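Local coordinates for universal stress protein (Mycobacterium smegmatis, PDB 5AHW) that binds cyclic AMP as a homodimer of the universal stress protein family and probably takes part in cyclic-nucleotide signalling, at residues G127-P130 / A131-R135; A94-D97 / A98-L102; A65-Y68 / A69-E73; Q26-A30 / S31-L35. All blocks are in the same frame, centred on the assembly; numbering follows the deposited sequence.

Overall arrangement
The four contacts lie in one Rossmann-like domain built on a parallel sheet of strand order 3-2-1-4-5. Along the chain they come as contact 4, contact 3, contact 2 and contact 1. Contact 4 turns helix 15-31 into strand 34-41. Contact 3 is the start of helix 65-80, the next element modelled. Contacts 2 and 1 are the first turns of helices 95-105 and 129-136. These two touch each other, with centres about 10 Å apart, and both reach the bound cyclic AMP. Contacts 1 and 3 lie farthest apart, about 24 Å between centres. Contacts 1 and 4 both meet the second subunit. Contact 1 touches both the nucleotide and the second subunit.

Contact 1: residues G127-P130 / A131-R135; sequences GSVP and ANVAR. With CMP (adenosine-3',5'-cyclic-monophosphate), chain K; SO4 (sulfate ion), chain L.
Ser128 caps the first turn of helix 129-136 by accepting from Ala131 N, the classic N-cap bond. Its OG lies 3.2 Å from Ala131 N, and the N-H points at it at 157°. The torsion suits this: with chi1 at 68°, OG sits between the backbone N and the carbonyl carbon and folds back over the helix start. The backbone carbonyls of Ser128, Val129 and Pro130 are then taken in order by the N-H groups of Asn132, Val133 and Ala134. The bond from Asn132 N to Ser128 O is 2.9 Å long and runs close to the line of the C=O. Gly127 leaves helix 121-126 with positive phi, and Asn132 OD1 comes within 3.6 Å of its CA.

Val129 CG1 meets Val133 CG2 one turn on, and also packs on the cyclic AMP, 3.4 Å from the ribose O4'. Pro130 CD faces C5' of the nucleotide. Both residues thus line the cyclic AMP pocket at the helix start. Pro130 packs on Val113 of strand 110-114, and Ala134 meets Leu118 of the second subunit.

Ala131 O accepts from Arg135 N at 2.9 Å. Arg135 bends at chi3, and its guanidinium only lies over that oxygen. A sulfate, probably from the crystallisation liquor, is bonded by Arg136 NH2. Arg135 NE also donates to its O2 at 3.1 Å, at the guanidinium edge and nearly straight (167°).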
loop_
_atom_site.group_PDB
_atom_site.type_symbol
_atom_site.label_atom_id
_atom_site.label_comp_id
_atom_site.label_asym_id
_atom_site.label_seq_id
_atom_site.Cartn_x
_atom_site.Cartn_y
_atom_site.Cartn_z
ATOM N N GLY B 127 -17.739 -8.328 -1.359
ATOM C CA GLY B 127 -16.789 -7.555 -2.058
ATOM C C GLY B 127 -16.699 -6.082 -1.784
ATOM O O GLY B 127 -17.643 -5.449 -1.419
ATOM N N SER B 128 -15.488 -5.544 -1.883
ATOM C CA SER B 128 -15.307 -4.119 -1.864
ATOM C C SER B 128 -14.221 -3.794 -2.835
ATOM O O SER B 128 -13.395 -4.612 -3.118
ATOM C CB SER B 128 -14.853 -3.671 -0.456
ATOM O OG SER B 128 -13.519 -4.138 -0.154
ATOM N N VAL B 129 -14.188 -2.568 -3.306
ATOM C CA VAL B 129 -13.136 -2.141 -4.213
ATOM C C VAL B 129 -11.717 -2.325 -3.683
ATOM O O VAL B 129 -10.932 -2.945 -4.320
ATOM C CB VAL B 129 -13.361 -0.699 -4.655
ATOM C CG1 VAL B 129 -12.305 -0.317 -5.690
ATOM C CG2 VAL B 129 -14.776 -0.568 -5.226
ATOM N N PRO B 130 -11.408 -1.887 -2.451
ATOM C CA PRO B 130 -10.033 -2.160 -2.044
ATOM C C PRO B 130 -9.676 -3.633 -1.883
ATOM O O PRO B 130 -8.576 -4.000 -2.221
ATOM C CB PRO B 130 -9.900 -1.469 -0.684
ATOM C CG PRO B 130 -11.243 -0.939 -0.349
ATOM C CD PRO B 130 -12.013 -0.832 -1.620
ATOM N N ALA B 131 -10.533 -4.445 -1.257
ATOM C CA ALA B 131 -10.221 -5.833 -1.064
ATOM C C ALA B 131 -10.089 -6.563 -2.410
ATOM O O ALA B 131 -9.206 -7.411 -2.580
ATOM C CB ALA B 131 -11.296 -6.471 -0.261
ATOM N N ASN B 132 -10.974 -6.259 -3.368
ATOM C CA ASN B 132 -10.969 -7.027 -4.605
ATOM C C ASN B 132 -9.783 -6.569 -5.446
ATOM O O ASN B 132 -9.169 -7.354 -6.166
ATOM C CB ASN B 132 -12.272 -6.850 -5.409
ATOM C CG ASN B 132 -13.518 -7.417 -4.748
ATOM O OD1 ASN B 132 -13.538 -7.907 -3.621
ATOM N ND2 ASN B 132 -14.586 -7.427 -5.525
ATOM N N VAL B 133 -9.491 -5.288 -5.407
ATOM C CA VAL B 133 -8.271 -4.798 -6.047
ATOM C C VAL B 133 -7.010 -5.481 -5.494
ATOM O O VAL B 133 -6.128 -5.929 -6.245
ATOM C CB VAL B 133 -8.176 -3.261 -5.901
ATOM C CG1 VAL B 133 -6.822 -2.736 -6.262
ATOM C CG2 VAL B 133 -9.139 -2.582 -6.832
ATOM N N ALA B 134 -6.955 -5.580 -4.167
ATOM C CA ALA B 134 -5.791 -6.214 -3.514
ATOM C C ALA B 134 -5.737 -7.645 -3.964
ATOM O O ALA B 134 -4.658 -8.149 -4.276
ATOM C CB ALA B 134 -5.917 -6.124 -1.968
ATOM N N ARG B 135 -6.892 -8.343 -4.041
ATOM C CA ARG B 135 -6.755 -9.726 -4.385
ATOM C C ARG B 135 -6.387 -9.922 -5.831
ATOM O O ARG B 135 -5.757 -10.928 -6.170
ATOM C CB ARG B 135 -7.970 -10.574 -4.039
ATOM C CG ARG B 135 -8.265 -10.790 -2.541
ATOM C CD ARG B 135 -9.355 -11.819 -2.341
ATOM N NE ARG B 135 -10.565 -11.131 -2.675
ATOM C CZ ARG B 135 -11.294 -10.457 -1.781
ATOM N NH1 ARG B 135 -11.034 -10.539 -0.482
ATOM N NH2 ARG B 135 -12.304 -9.767 -2.172
HETATM P P CMP K . -11.954 5.508 -0.728
HETATM O O1P CMP K . -11.093 6.228 0.303
HETATM O O2P CMP K . -13.219 6.208 -0.914
HETATM O "O5'" CMP K . -12.130 3.961 -0.467
HETATM C "C5'" CMP K . -12.475 2.966 -1.462
HETATM C "C4'" CMP K . -11.645 3.273 -2.677
HETATM O "O4'" CMP K . -11.994 2.511 -3.819
HETATM C "C3'" CMP K . -11.759 4.675 -3.145
HETATM O "O3'" CMP K . -11.183 5.521 -2.159
HETATM C "C2'" CMP K . -11.079 4.613 -4.520
HETATM O "O2'" CMP K . -9.647 4.582 -4.458
HETATM C "C1'" CMP K . -11.600 3.243 -4.985
HETATM N N9 CMP K . -12.781 3.503 -5.843
HETATM C C8 CMP K . -14.079 3.403 -5.498
HETATM N N7 CMP K . -14.875 3.786 -6.508
HETATM C C5 CMP K . -14.098 4.115 -7.513
HETATM C C6 CMP K . -14.285 4.567 -8.903
HETATM N N6 CMP K . -15.512 4.736 -9.375
HETATM N N1 CMP K . -13.203 4.809 -9.655
HETATM C C2 CMP K . -11.955 4.649 -9.199
HETATM N N3 CMP K . -11.700 4.252 -7.934
HETATM C C4 CMP K . -12.713 3.971 -7.075
HETATM S S SO4 L . -12.259 -12.139 -6.127
HETATM O O1 SO4 L . -11.463 -12.268 -7.407
HETATM O O2 SO4 L . -11.801 -10.828 -5.489
HETATM O O3 SO4 L . -11.918 -13.312 -5.285
HETATM O O4 SO4 L . -13.645 -11.755 -6.329
#

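Contact 2: residues A94-D97 / A98-L102; sequences APVD and ALVEL. With CMP (adenosine-3',5'-cyclic-monophosphate), chain K.
The chain enters helix 95-105 at Ala94, and the N-H groups of Ala98, Leu99, Val100 and Glu101 each bond back four residues, to the carbonyls of Ala94, Pro95, Val96 and Asp97. The bond from Val100 N to Val96 O is 2.9 Å long, with an N-H...O angle of 170°.

Pro95 in the first turn and Leu99 one turn on face the ligand. Pro95 CB lies 3.9 Å from C5 of the adenine. Leu99 CD1 comes to 3.6 Å from adenine N3 while also lying beside Pro95 O. Its CG is anti to the carbonyl carbon (chi1 -67°), which turns the branch back along the preceding turn. Both are van der Waals contacts of aliphatic carbons with the base. Val96 CG1 and Val100 CG2 approach loosely, at 4.5 Å.

Asp97 and Glu101 stand on the exposed side. Their carboxylates come near, with Asp97 OD1 4.6 Å from Glu101 OE2, and like charges there would probably repel mildly. Asp97 also has a long, weak ion pair with Arg136.

The helix lies between sheet and neighbouring helix. Ala98 packs on Ala40 and Val91, and Leu102 on Ile36 and Ala38, while Val96 meets Asn132 and Arg136 of helix 129-136.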
loop_
_atom_site.group_PDB
_atom_site.type_symbol
_atom_site.label_atom_id
_atom_site.label_comp_id
_atom_site.label_asym_id
_atom_site.label_seq_id
_atom_site.Cartn_x
_atom_site.Cartn_y
_atom_site.Cartn_z
ATOM N N ALA B 94 -16.519 -0.975 -14.291
ATOM C CA ALA B 94 -16.729 -1.092 -12.868
ATOM C C ALA B 94 -15.380 -0.761 -12.235
ATOM O O ALA B 94 -14.360 -0.838 -12.897
ATOM C CB ALA B 94 -17.225 -2.481 -12.496
ATOM N N PRO B 95 -15.382 -0.347 -10.953
ATOM C CA PRO B 95 -14.162 0.143 -10.428
ATOM C C PRO B 95 -13.049 -0.904 -10.393
ATOM O O PRO B 95 -11.879 -0.557 -10.726
ATOM C CB PRO B 95 -14.523 0.582 -8.997
ATOM C CG PRO B 95 -15.991 0.730 -8.994
ATOM C CD PRO B 95 -16.548 -0.059 -10.105
ATOM N N VAL B 96 -13.349 -2.123 -9.922
ATOM C CA VAL B 96 -12.263 -3.087 -9.737
ATOM C C VAL B 96 -11.540 -3.436 -11.074
ATOM O O VAL B 96 -10.256 -3.380 -11.234
ATOM C CB VAL B 96 -12.763 -4.371 -9.023
ATOM C CG1 VAL B 96 -11.631 -5.381 -8.927
ATOM C CG2 VAL B 96 -13.236 -4.015 -7.632
ATOM N N ASP B 97 -12.382 -3.806 -12.020
ATOM C CA ASP B 97 -11.972 -4.097 -13.391
ATOM C C ASP B 97 -11.204 -2.901 -13.950
ATOM O O ASP B 97 -10.143 -3.046 -14.538
ATOM C CB ASP B 97 -13.233 -4.333 -14.310
ATOM C CG ASP B 97 -13.982 -5.731 -14.063
ATOM O OD1 ASP B 97 -13.451 -6.664 -13.407
ATOM O OD2 ASP B 97 -15.100 -5.903 -14.603
ATOM N N ALA B 98 -11.756 -1.702 -13.832
ATOM C CA ALA B 98 -11.094 -0.588 -14.491
ATOM C C ALA B 98 -9.697 -0.348 -13.903
ATOM O O ALA B 98 -8.749 -0.146 -14.655
ATOM C CB ALA B 98 -11.955 0.678 -14.395
ATOM N N LEU B 99 -9.540 -0.450 -12.579
ATOM C CA LEU B 99 -8.247 -0.139 -11.934
ATOM C C LEU B 99 -7.214 -1.242 -12.203
ATOM O O LEU B 99 -6.081 -0.947 -12.613
ATOM C CB LEU B 99 -8.378 0.091 -10.434
ATOM C CG LEU B 99 -9.169 1.332 -10.091
ATOM C CD1 LEU B 99 -9.588 1.367 -8.624
ATOM C CD2 LEU B 99 -8.366 2.574 -10.386
ATOM N N VAL B 100 -7.616 -2.500 -12.083
ATOM C CA VAL B 100 -6.687 -3.610 -12.361
ATOM C C VAL B 100 -6.285 -3.686 -13.792
ATOM O O VAL B 100 -5.095 -3.834 -14.136
ATOM C CB VAL B 100 -7.252 -4.929 -11.898
ATOM C CG1 VAL B 100 -6.292 -6.038 -12.217
ATOM C CG2 VAL B 100 -7.438 -4.854 -10.371
ATOM N N GLU B 101 -7.245 -3.525 -14.664
ATOM C CA GLU B 101 -6.866 -3.538 -16.078
ATOM C C GLU B 101 -5.979 -2.375 -16.468
ATOM O O GLU B 101 -5.069 -2.549 -17.271
ATOM C CB GLU B 101 -8.101 -3.588 -16.977
ATOM C CG GLU B 101 -8.892 -4.869 -16.757
ATOM C CD GLU B 101 -10.222 -4.934 -17.502
ATOM O OE1 GLU B 101 -10.530 -4.046 -18.369
ATOM O OE2 GLU B 101 -10.969 -5.898 -17.146
ATOM N N LEU B 102 -6.256 -1.194 -15.928
ATOM C CA LEU B 102 -5.483 -0.019 -16.285
ATOM C C LEU B 102 -4.055 -0.233 -15.857
ATOM O O LEU B 102 -3.120 0.084 -16.534
ATOM C CB LEU B 102 -6.071 1.256 -15.665
ATOM C CG LEU B 102 -5.221 2.525 -15.682
ATOM C CD1 LEU B 102 -4.899 2.915 -17.128
ATOM C CD2 LEU B 102 -5.970 3.636 -15.018
HETATM P P CMP K . -11.954 5.508 -0.728
HETATM O O1P CMP K . -11.093 6.228 0.303
HETATM O O2P CMP K . -13.219 6.208 -0.914
HETATM O "O5'" CMP K . -12.130 3.961 -0.467
HETATM C "C5'" CMP K . -12.475 2.966 -1.462
HETATM C "C4'" CMP K . -11.645 3.273 -2.677
HETATM O "O4'" CMP K . -11.994 2.511 -3.819
HETATM C "C3'" CMP K . -11.759 4.675 -3.145
HETATM O "O3'" CMP K . -11.183 5.521 -2.159
HETATM C "C2'" CMP K . -11.079 4.613 -4.520
HETATM O "O2'" CMP K . -9.647 4.582 -4.458
HETATM C "C1'" CMP K . -11.600 3.243 -4.985
HETATM N N9 CMP K . -12.781 3.503 -5.843
HETATM C C8 CMP K . -14.079 3.403 -5.498
HETATM N N7 CMP K . -14.875 3.786 -6.508
HETATM C C5 CMP K . -14.098 4.115 -7.513
HETATM C C6 CMP K . -14.285 4.567 -8.903
HETATM N N6 CMP K . -15.512 4.736 -9.375
HETATM N N1 CMP K . -13.203 4.809 -9.655
HETATM C C2 CMP K . -11.955 4.649 -9.199
HETATM N N3 CMP K . -11.700 4.252 -7.934
HETATM C C4 CMP K . -12.713 3.971 -7.075
#

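Contact 3: residues A65-Y68 / A69-E73; sequences APIY and AILRE
Helix 65-80, which covers part of the parallel sheet of the universal stress protein fold, begins with the turns of this contact. Four main-chain bonds tie 65-68 to 69-73. The N-H groups of Ala69, Ile70, Leu71 and Arg72 bond to the carbonyls of Ala65, Pro66, Ile67 and Tyr68. Ile70 N to Pro66 O is 3.0 Å long, with an N-H...O angle of 174°.

On the sheet side, Ile67 and Leu71 run alongside each other in the same direction, with Ile67 CG2 4.2 Å from Leu71 CD1. Ile67 CD1 also approaches Ile70 CD1, at 4.4 Å. Ile67, Ile70 and Leu71 all pack on Thr39 of strand 34-41, and Leu71 reaches Pro90 of strand 86-92.

On the exposed side, Arg72 runs back over the turn before it. With chi1 at 51° the chain starts back toward that turn, runs extended to NE, and a final twist at chi4 (-84°) turns one guanidinium face onto Tyr68 O and Ala69 CA. Tyr68 O sits toward the rim of the group, not over its centre. Arg72 NH1 is 3.3 Å from Tyr68 O, but the angle is too poor for a hydrogen bond.

The carbonyl oxygen of Tyr68 is therefore bonded by Arg72 N and lies under the rim of the guanidinium. The cation lying over it would probably add some electrostatic attraction, while the aliphatic side holds to the sheet by apolar packing.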
loop_
_atom_site.group_PDB
_atom_site.type_symbol
_atom_site.label_atom_id
_atom_site.label_comp_id
_atom_site.label_asym_id
_atom_site.label_seq_id
_atom_site.Cartn_x
_atom_site.Cartn_y
_atom_site.Cartn_z
ATOM N N ALA B 65 -20.278 15.066 -17.389
ATOM C CA ALA B 65 -19.648 16.260 -16.817
ATOM C C ALA B 65 -19.051 16.030 -15.389
ATOM O O ALA B 65 -17.903 16.412 -15.139
ATOM C CB ALA B 65 -20.642 17.435 -16.838
ATOM N N PRO B 66 -19.786 15.355 -14.467
ATOM C CA PRO B 66 -19.165 15.154 -13.131
ATOM C C PRO B 66 -17.912 14.295 -13.132
ATOM O O PRO B 66 -17.095 14.478 -12.248
ATOM C CB PRO B 66 -20.249 14.488 -12.303
ATOM C CG PRO B 66 -21.189 13.896 -13.302
ATOM C CD PRO B 66 -21.140 14.769 -14.535
ATOM N N ILE B 67 -17.723 13.398 -14.100
ATOM C CA ILE B 67 -16.498 12.592 -14.080
ATOM C C ILE B 67 -15.312 13.486 -14.306
ATOM O O ILE B 67 -14.309 13.357 -13.630
ATOM C CB ILE B 67 -16.467 11.412 -15.086
ATOM C CG1 ILE B 67 -17.654 10.496 -14.879
ATOM C CG2 ILE B 67 -15.203 10.562 -14.923
ATOM C CD1 ILE B 67 -17.832 9.999 -13.472
ATOM N N TYR B 68 -15.437 14.455 -15.180
ATOM C CA TYR B 68 -14.298 15.373 -15.396
ATOM C C TYR B 68 -14.159 16.366 -14.236
ATOM O O TYR B 68 -13.070 16.824 -13.934
ATOM C CB TYR B 68 -14.352 16.051 -16.768
ATOM C CG TYR B 68 -14.020 15.094 -17.949
ATOM C CD1 TYR B 68 -14.893 14.064 -18.287
ATOM C CD2 TYR B 68 -12.858 15.227 -18.701
ATOM C CE1 TYR B 68 -14.618 13.184 -19.307
ATOM C CE2 TYR B 68 -12.576 14.348 -19.727
ATOM C CZ TYR B 68 -13.458 13.318 -20.039
ATOM O OH TYR B 68 -13.255 12.410 -21.109
ATOM N N ALA B 69 -15.237 16.695 -13.554
ATOM C CA ALA B 69 -15.087 17.523 -12.338
ATOM C C ALA B 69 -14.247 16.787 -11.261
ATOM O O ALA B 69 -13.320 17.331 -10.699
ATOM C CB ALA B 69 -16.443 17.938 -11.798
ATOM N N ILE B 70 -14.557 15.515 -11.054
ATOM C CA ILE B 70 -13.778 14.616 -10.190
ATOM C C ILE B 70 -12.324 14.560 -10.632
ATOM O O ILE B 70 -11.410 14.607 -9.788
ATOM C CB ILE B 70 -14.348 13.174 -10.218
ATOM C CG1 ILE B 70 -15.684 13.174 -9.524
ATOM C CG2 ILE B 70 -13.414 12.165 -9.563
ATOM C CD1 ILE B 70 -16.557 11.939 -9.768
ATOM N N LEU B 71 -12.070 14.401 -11.927
ATOM C CA LEU B 71 -10.675 14.301 -12.341
ATOM C C LEU B 71 -9.924 15.617 -12.133
ATOM O O LEU B 71 -8.818 15.549 -11.671
ATOM C CB LEU B 71 -10.519 13.776 -13.784
ATOM C CG LEU B 71 -10.878 12.280 -13.780
ATOM C CD1 LEU B 71 -11.230 11.830 -15.183
ATOM C CD2 LEU B 71 -9.781 11.407 -13.181
ATOM N N ARG B 72 -10.498 16.782 -12.460
ATOM C CA ARG B 72 -9.767 18.036 -12.213
ATOM C C ARG B 72 -9.506 18.301 -10.724
ATOM O O ARG B 72 -8.408 18.682 -10.328
ATOM C CB ARG B 72 -10.362 19.270 -12.922
ATOM C CG ARG B 72 -11.843 19.514 -12.729
ATOM C CD ARG B 72 -12.334 20.776 -13.464
ATOM N NE ARG B 72 -13.760 20.680 -13.872
ATOM C CZ ARG B 72 -14.213 20.092 -14.989
ATOM N NH1 ARG B 72 -13.382 19.528 -15.879
ATOM N NH2 ARG B 72 -15.521 20.072 -15.230
ATOM N N GLU B 73 -10.483 18.081 -9.861
ATOM C CA GLU B 73 -10.208 18.244 -8.446
ATOM C C GLU B 73 -9.129 17.260 -8.000
ATOM O O GLU B 73 -8.196 17.662 -7.310
ATOM C CB GLU B 73 -11.469 18.151 -7.614
ATOM C CG GLU B 73 -11.244 18.280 -6.098
ATOM C CD GLU B 73 -10.815 19.680 -5.614
ATOM O OE1 GLU B 73 -10.935 20.696 -6.363
ATOM O OE2 GLU B 73 -10.361 19.746 -4.436
#

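Contact 4: residues Q26-A30 / S31-L35; sequences QIAAA and SNAKL
Ser31 and Ile27 meet in the last turn of helix 15-31, where a Schellman motif ends the helix and leads into strand 34-41 of a beta-alpha-beta unit. The tight part is at Ile27 O, which accepts twice. Ser31 OG donates to it at 2.6 Å, from above the carbonyl plane, and Ser31 N donates at 3.0 Å from the opposite face. With chi1 at -35°, Ser31 OG is beside its own backbone N, and this brings both donors to the one oxygen.

Asn32 has positive phi, and the chain reverses there. Two hydrogen bonds make up the motif. Ala33 N bonds to Ala28 O at 2.8 Å. Asn32 N bonds to Ala29 O at 3.2 Å, well out of the carbonyl plane.

The solvent side is looser. Asn32 is exposed, and its CB points away from the helix. Ala30 is also exposed within the turn, though it packs on Ala30 of the second subunit, and Ile27 packs on Tyr4 of that subunit.

The inner side, by contrast, is buried. Leu35 packs on Val7 and Val9 of the neighbouring strand 6-10. Ala28 CB packs on Ala33 CB of the connecting loop, 4.4 Å away, and on Leu35 CB of the strand, at 4.1 Å.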
loop_
_atom_site.group_PDB
_atom_site.type_symbol
_atom_site.label_atom_id
_atom_site.label_comp_id
_atom_site.label_asym_id
_atom_site.label_seq_id
_atom_site.Cartn_x
_atom_site.Cartn_y
_atom_site.Cartn_z
ATOM N N GLN B 26 1.923 12.428 -3.250
ATOM C CA GLN B 26 3.144 12.519 -2.457
ATOM C C GLN B 26 4.097 11.424 -2.872
ATOM O O GLN B 26 5.272 11.674 -3.097
ATOM C CB GLN B 26 2.811 12.453 -0.942
ATOM C CG GLN B 26 1.894 13.617 -0.538
ATOM C CD GLN B 26 1.404 13.710 0.935
ATOM O OE1 GLN B 26 0.772 12.787 1.517
ATOM N NE2 GLN B 26 1.646 14.884 1.524
ATOM N N ILE B 27 3.605 10.200 -3.014
ATOM C CA ILE B 27 4.506 9.084 -3.339
ATOM C C ILE B 27 5.073 9.248 -4.723
ATOM O O ILE B 27 6.268 9.033 -4.956
ATOM C CB ILE B 27 3.826 7.738 -3.181
ATOM C CG1 ILE B 27 3.731 7.473 -1.715
ATOM C CG2 ILE B 27 4.628 6.605 -3.793
ATOM C CD1 ILE B 27 2.754 6.374 -1.435
ATOM N N ALA B 28 4.241 9.690 -5.641
ATOM C CA ALA B 28 4.749 9.965 -6.977
ATOM C C ALA B 28 5.821 11.059 -6.960
ATOM O O ALA B 28 6.862 10.915 -7.609
ATOM C CB ALA B 28 3.633 10.379 -7.889
ATOM N N ALA B 29 5.560 12.177 -6.271
ATOM C CA ALA B 29 6.508 13.252 -6.319
ATOM C C ALA B 29 7.839 12.753 -5.767
ATOM O O ALA B 29 8.899 13.079 -6.326
ATOM C CB ALA B 29 6.005 14.452 -5.577
ATOM N N ALA B 30 7.798 11.929 -4.710
ATOM C CA ALA B 30 9.052 11.421 -4.061
ATOM C C ALA B 30 9.824 10.433 -4.910
ATOM O O ALA B 30 11.040 10.372 -4.834
ATOM C CB ALA B 30 8.754 10.764 -2.743
ATOM N N SER B 31 9.099 9.598 -5.645
ATOM C CA SER B 31 9.697 8.637 -6.550
ATOM C C SER B 31 10.027 9.290 -7.890
ATOM O O SER B 31 10.601 8.644 -8.742
ATOM C CB SER B 31 8.729 7.496 -6.820
ATOM O OG SER B 31 7.959 7.211 -5.676
ATOM N N ASN B 32 9.640 10.551 -8.085
ATOM C CA ASN B 32 9.676 11.137 -9.386
ATOM C C ASN B 32 8.889 10.328 -10.424
ATOM O O ASN B 32 9.396 10.059 -11.496
ATOM C CB ASN B 32 11.132 11.212 -9.806
ATOM C CG ASN B 32 11.416 12.406 -10.650
ATOM O OD1 ASN B 32 10.715 13.418 -10.571
ATOM N ND2 ASN B 32 12.461 12.312 -11.456
ATOM N N ALA B 33 7.664 9.887 -10.087
ATOM C CA ALA B 33 6.878 9.043 -10.992
ATOM C C ALA B 33 5.760 9.752 -11.721
ATOM O O ALA B 33 5.242 10.777 -11.291
ATOM C CB ALA B 33 6.343 7.833 -10.262
ATOM N N LYS B 34 5.363 9.160 -12.830
ATOM C CA LYS B 34 4.117 9.523 -13.456
ATOM C C LYS B 34 2.962 9.082 -12.523
ATOM O O LYS B 34 2.916 7.923 -12.110
ATOM C CB LYS B 34 4.025 8.808 -14.794
ATOM C CG LYS B 34 2.783 9.130 -15.600
ATOM C CD LYS B 34 2.934 8.642 -17.046
ATOM C CE LYS B 34 1.584 8.665 -17.775
ATOM N NZ LYS B 34 1.700 8.716 -19.275
ATOM N N LEU B 35 2.059 10.007 -12.215
ATOM C CA LEU B 35 0.804 9.673 -11.617
ATOM C C LEU B 35 -0.392 9.636 -12.618
ATOM O O LEU B 35 -0.628 10.598 -13.392
ATOM C CB LEU B 35 0.486 10.660 -10.554
ATOM C CG LEU B 35 -0.782 10.390 -9.765
ATOM C CD1 LEU B 35 -0.623 9.230 -8.833
ATOM C CD2 LEU B 35 -1.118 11.626 -8.934
#